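Tail spike protein (Acinetobacter phage vB_AbaP_AS12, PDB 6EU4) probably serves as the trimeric receptor-binding tailspike with which the phage recognises, and perhaps degrades, the surface polysaccharide of Acinetobacter baumannii. Local coordinates at residues S309-L314 and L332-F337. Sequence-based numbering, arbitrary orientation.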
ATOM      1  N   SER A 309      33.001   8.637   2.029  1.00 17.64           N
ATOM      2  CA  SER A 309      32.667   9.165   0.700  1.00 19.49           C
ATOM      3  C   SER A 309      31.157   9.061   0.535  1.00 17.55           C
ATOM      4  O   SER A 309      30.640   8.187  -0.183  1.00 16.47           O
ATOM      5  CB  SER A 309      33.387   8.395  -0.411  1.00 24.34           C
ATOM      6  OG  SER A 309      34.782   8.578  -0.327  1.00 25.97           O
ATOM      7  N   PRO A 310      30.414   9.902   1.244  1.00 16.04           N
ATOM      8  CA  PRO A 310      28.954   9.755   1.272  1.00 13.51           C
ATOM      9  C   PRO A 310      28.303  10.105  -0.054  1.00 13.40           C
ATOM     10  O   PRO A 310      28.781  10.954  -0.815  1.00 13.99           O
ATOM     11  CB  PRO A 310      28.527  10.736   2.366  1.00 12.89           C
ATOM     12  CG  PRO A 310      29.596  11.793   2.339  1.00 15.76           C
ATOM     13  CD  PRO A 310      30.868  11.005   2.110  1.00 14.99           C
ATOM     14  N   ALA A 311      27.194   9.420  -0.319  1.00 13.98           N
ATOM     15  CA  ALA A 311      26.243   9.846  -1.327  1.00 13.11           C
ATOM     16  C   ALA A 311      25.556  11.113  -0.847  1.00 11.34           C
ATOM     17  O   ALA A 311      25.566  11.440   0.343  1.00 13.29           O
ATOM     18  CB  ALA A 311      25.210   8.740  -1.583  1.00 13.32           C
ATOM     19  N   LYS A 312      24.950  11.838  -1.772  1.00 11.20           N
ATOM     20  CA  LYS A 312      24.141  12.971  -1.343  1.00 12.72           C
ATOM     21  C   LYS A 312      22.861  12.492  -0.682  1.00 11.82           C
ATOM     22  O   LYS A 312      22.483  12.985   0.391  1.00 13.92           O
ATOM     23  CB  LYS A 312      23.848  13.897  -2.518  1.00 14.23           C
ATOM     24  CG  LYS A 312      25.086  14.714  -2.911  1.00 21.36           C
ATOM     25  CD  LYS A 312      24.758  15.734  -4.028  1.00 29.19           C
ATOM     26  CE  LYS A 312      25.998  16.402  -4.622  1.00 37.03           C
ATOM     27  NZ  LYS A 312      27.052  16.746  -3.618  1.00 41.51           N
ATOM     28  N   ALA A 313      22.184  11.526  -1.304  1.00 12.13           N
ATOM     29  CA  ALA A 313      20.953  10.979  -0.748  1.00 11.77           C
ATOM     30  C   ALA A 313      20.722   9.576  -1.278  1.00 12.01           C
ATOM     31  O   ALA A 313      21.075   9.265  -2.416  1.00 13.54           O
ATOM     32  CB  ALA A 313      19.736  11.841  -1.094  1.00 12.09           C
ATOM     33  N   LEU A 314      20.061   8.747  -0.476  1.00 10.80           N
ATOM     34  CA  LEU A 314      19.571   7.482  -1.016  1.00 10.39           C
ATOM     35  C   LEU A 314      18.500   7.744  -2.064  1.00 11.21           C
ATOM     36  O   LEU A 314      18.569   7.221  -3.188  1.00 12.16           O
ATOM     37  CB  LEU A 314      19.017   6.590   0.102  1.00 10.33           C
ATOM     38  CG  LEU A 314      18.360   5.279  -0.334  1.00 13.28           C
ATOM     39  CD1 LEU A 314      19.271   4.449  -1.221  1.00 15.87           C
ATOM     40  CD2 LEU A 314      17.955   4.467   0.894  1.00 13.69           C
ATOM     41  N   LEU A 332      24.168   2.354   4.205  1.00 11.77           N
ATOM     42  CA  LEU A 332      23.979   3.660   3.597  1.00  9.22           C
ATOM     43  C   LEU A 332      24.908   4.654   4.256  1.00  9.76           C
ATOM     44  O   LEU A 332      24.873   4.830   5.481  1.00 10.59           O
ATOM     45  CB  LEU A 332      22.533   4.134   3.741  1.00 12.11           C
ATOM     46  CG  LEU A 332      22.237   5.535   3.168  1.00 10.98           C
ATOM     47  CD1 LEU A 332      22.423   5.520   1.675  1.00 11.00           C
ATOM     48  CD2 LEU A 332      20.819   5.982   3.509  1.00 12.61           C
ATOM     49  N   HIS A 333      25.755   5.279   3.441  1.00 10.18           N
ATOM     50  CA  HIS A 333      26.552   6.447   3.820  1.00 10.57           C
ATOM     51  C   HIS A 333      26.077   7.600   2.932  1.00 11.37           C
ATOM     52  O   HIS A 333      26.466   7.703   1.760  1.00 12.58           O
ATOM     53  CB  HIS A 333      28.043   6.187   3.650  1.00 10.93           C
ATOM     54  CG  HIS A 333      28.577   5.129   4.556  1.00 12.60           C
ATOM     55  ND1 HIS A 333      29.218   5.411   5.743  1.00 12.14           N
ATOM     56  CD2 HIS A 333      28.564   3.781   4.445  1.00 13.62           C
ATOM     57  CE1 HIS A 333      29.580   4.279   6.323  1.00 14.46           C
ATOM     58  NE2 HIS A 333      29.184   3.274   5.561  1.00 13.44           N
ATOM     59  N   ALA A 334      25.255   8.480   3.493  1.00 10.84           N
ATOM     60  CA  ALA A 334      24.680   9.569   2.718  1.00 10.64           C
ATOM     61  C   ALA A 334      24.368  10.752   3.618  1.00 11.70           C
ATOM     62  O   ALA A 334      24.142  10.603   4.815  1.00 13.17           O
ATOM     63  CB  ALA A 334      23.399   9.123   2.019  1.00 12.18           C
ATOM     64  N   GLN A 335      24.325  11.939   3.017  1.00 10.79           N
ATOM     65  CA  GLN A 335      23.953  13.124   3.781  1.00 11.57           C
ATOM     66  C   GLN A 335      22.468  13.122   4.116  1.00 13.18           C
ATOM     67  O   GLN A 335      22.077  13.545   5.208  1.00 12.84           O
ATOM     68  CB  GLN A 335      24.321  14.387   3.016  1.00 15.48           C
ATOM     69  CG  GLN A 335      24.110  15.653   3.835  1.00 14.73           C
ATOM     70  CD  GLN A 335      24.447  16.893   3.029  1.00 17.01           C
ATOM     71  OE1 GLN A 335      25.510  16.964   2.414  1.00 17.38           O
ATOM     72  NE2 GLN A 335      23.530  17.849   2.991  1.00 17.19           N
ATOM     73  N   ASN A 336      21.625  12.681   3.188  1.00 10.63           N
ATOM     74  CA  ASN A 336      20.200  12.523   3.442  1.00  9.30           C
ATOM     75  C   ASN A 336      19.782  11.095   3.138  1.00 11.87           C
ATOM     76  O   ASN A 336      20.319  10.460   2.226  1.00 11.30           O
ATOM     77  CB  ASN A 336      19.310  13.424   2.557  1.00 11.62           C
ATOM     78  CG  ASN A 336      19.669  14.915   2.591  1.00 14.28           C
ATOM     79  OD1 ASN A 336      19.667  15.554   1.538  1.00 16.09           O
ATOM     80  ND2 ASN A 336      19.913  15.482   3.767  1.00 12.64           N
ATOM     81  N   PHE A 337      18.786  10.613   3.880  1.00 10.71           N
ATOM     82  CA  PHE A 337      18.085   9.399   3.487  1.00 10.14           C
ATOM     83  C   PHE A 337      17.118   9.726   2.359  1.00 10.35           C
ATOM     84  O   PHE A 337      17.188   9.130   1.283  1.00 11.37           O
ATOM     85  CB  PHE A 337      17.369   8.801   4.700  1.00 10.56           C
ATOM     86  CG  PHE A 337      16.512   7.593   4.410  1.00 10.29           C
ATOM     87  CD1 PHE A 337      17.038   6.310   4.502  1.00 11.65           C
ATOM     88  CD2 PHE A 337      15.162   7.746   4.139  1.00 12.11           C
ATOM     89  CE1 PHE A 337      16.244   5.206   4.278  1.00 12.15           C
ATOM     90  CE2 PHE A 337      14.354   6.662   3.897  1.00 10.65           C
ATOM     91  CZ  PHE A 337      14.888   5.376   3.982  1.00 11.05           C
TER
HETATM   92  O   HOH W   1      21.367  15.977  -0.661  1.00 44.88           O
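A311 with A334 and A313 with N336 form two parallel bridges between successive coils of a right-handed beta-helix, the fold expected of such a tailspike; both coils turn at K312 and Q335, and again at L314 and F337. Four backbone hydrogen bonds form the ladder. A311 N donates to H333 O (2.8 Å), and A311 O accepts from Q335 N. At the first corner K312 O takes the N-H of N336 (2.9 Å), and N336 O receives L314 N in a longer bond of 3.2 Å. CA-H...O contacts add to it, the straightest from A313 CA to N336 O (3.1 Å, 152° at the hydrogen).

Side-chain carbons stack coil upon coil. The methyls of A311 and A334 meet CB to CB at 4.0 Å, while A313 CB rests on the CB methylene of N336 on the other face. Further in, L314 CB packs against L332 CD1. With CG anti to the backbone N in both L314 (chi1 175°) and F337, these two side chains run side by side, L314 CD2 reaching F337 CE1 at 3.9 Å; F315 and F350 meet that ring edge-to-face, and F373 meets it with the planes at about 55°.

At the first corner, a water donates to N336 OD1 (2.8 Å) and weakly to K312 O. N336 ND2 bonds to S371 O on the following coil, and the extended Q335 side chain donates from NE2 to N368 OD1 and N369 O.

Backbone bonds thus set the register, the Q335 and N336 amides bond forward, meeting polar needs of a partly buried corner, and leucine and phenylalanine supply apolar packing in the interior.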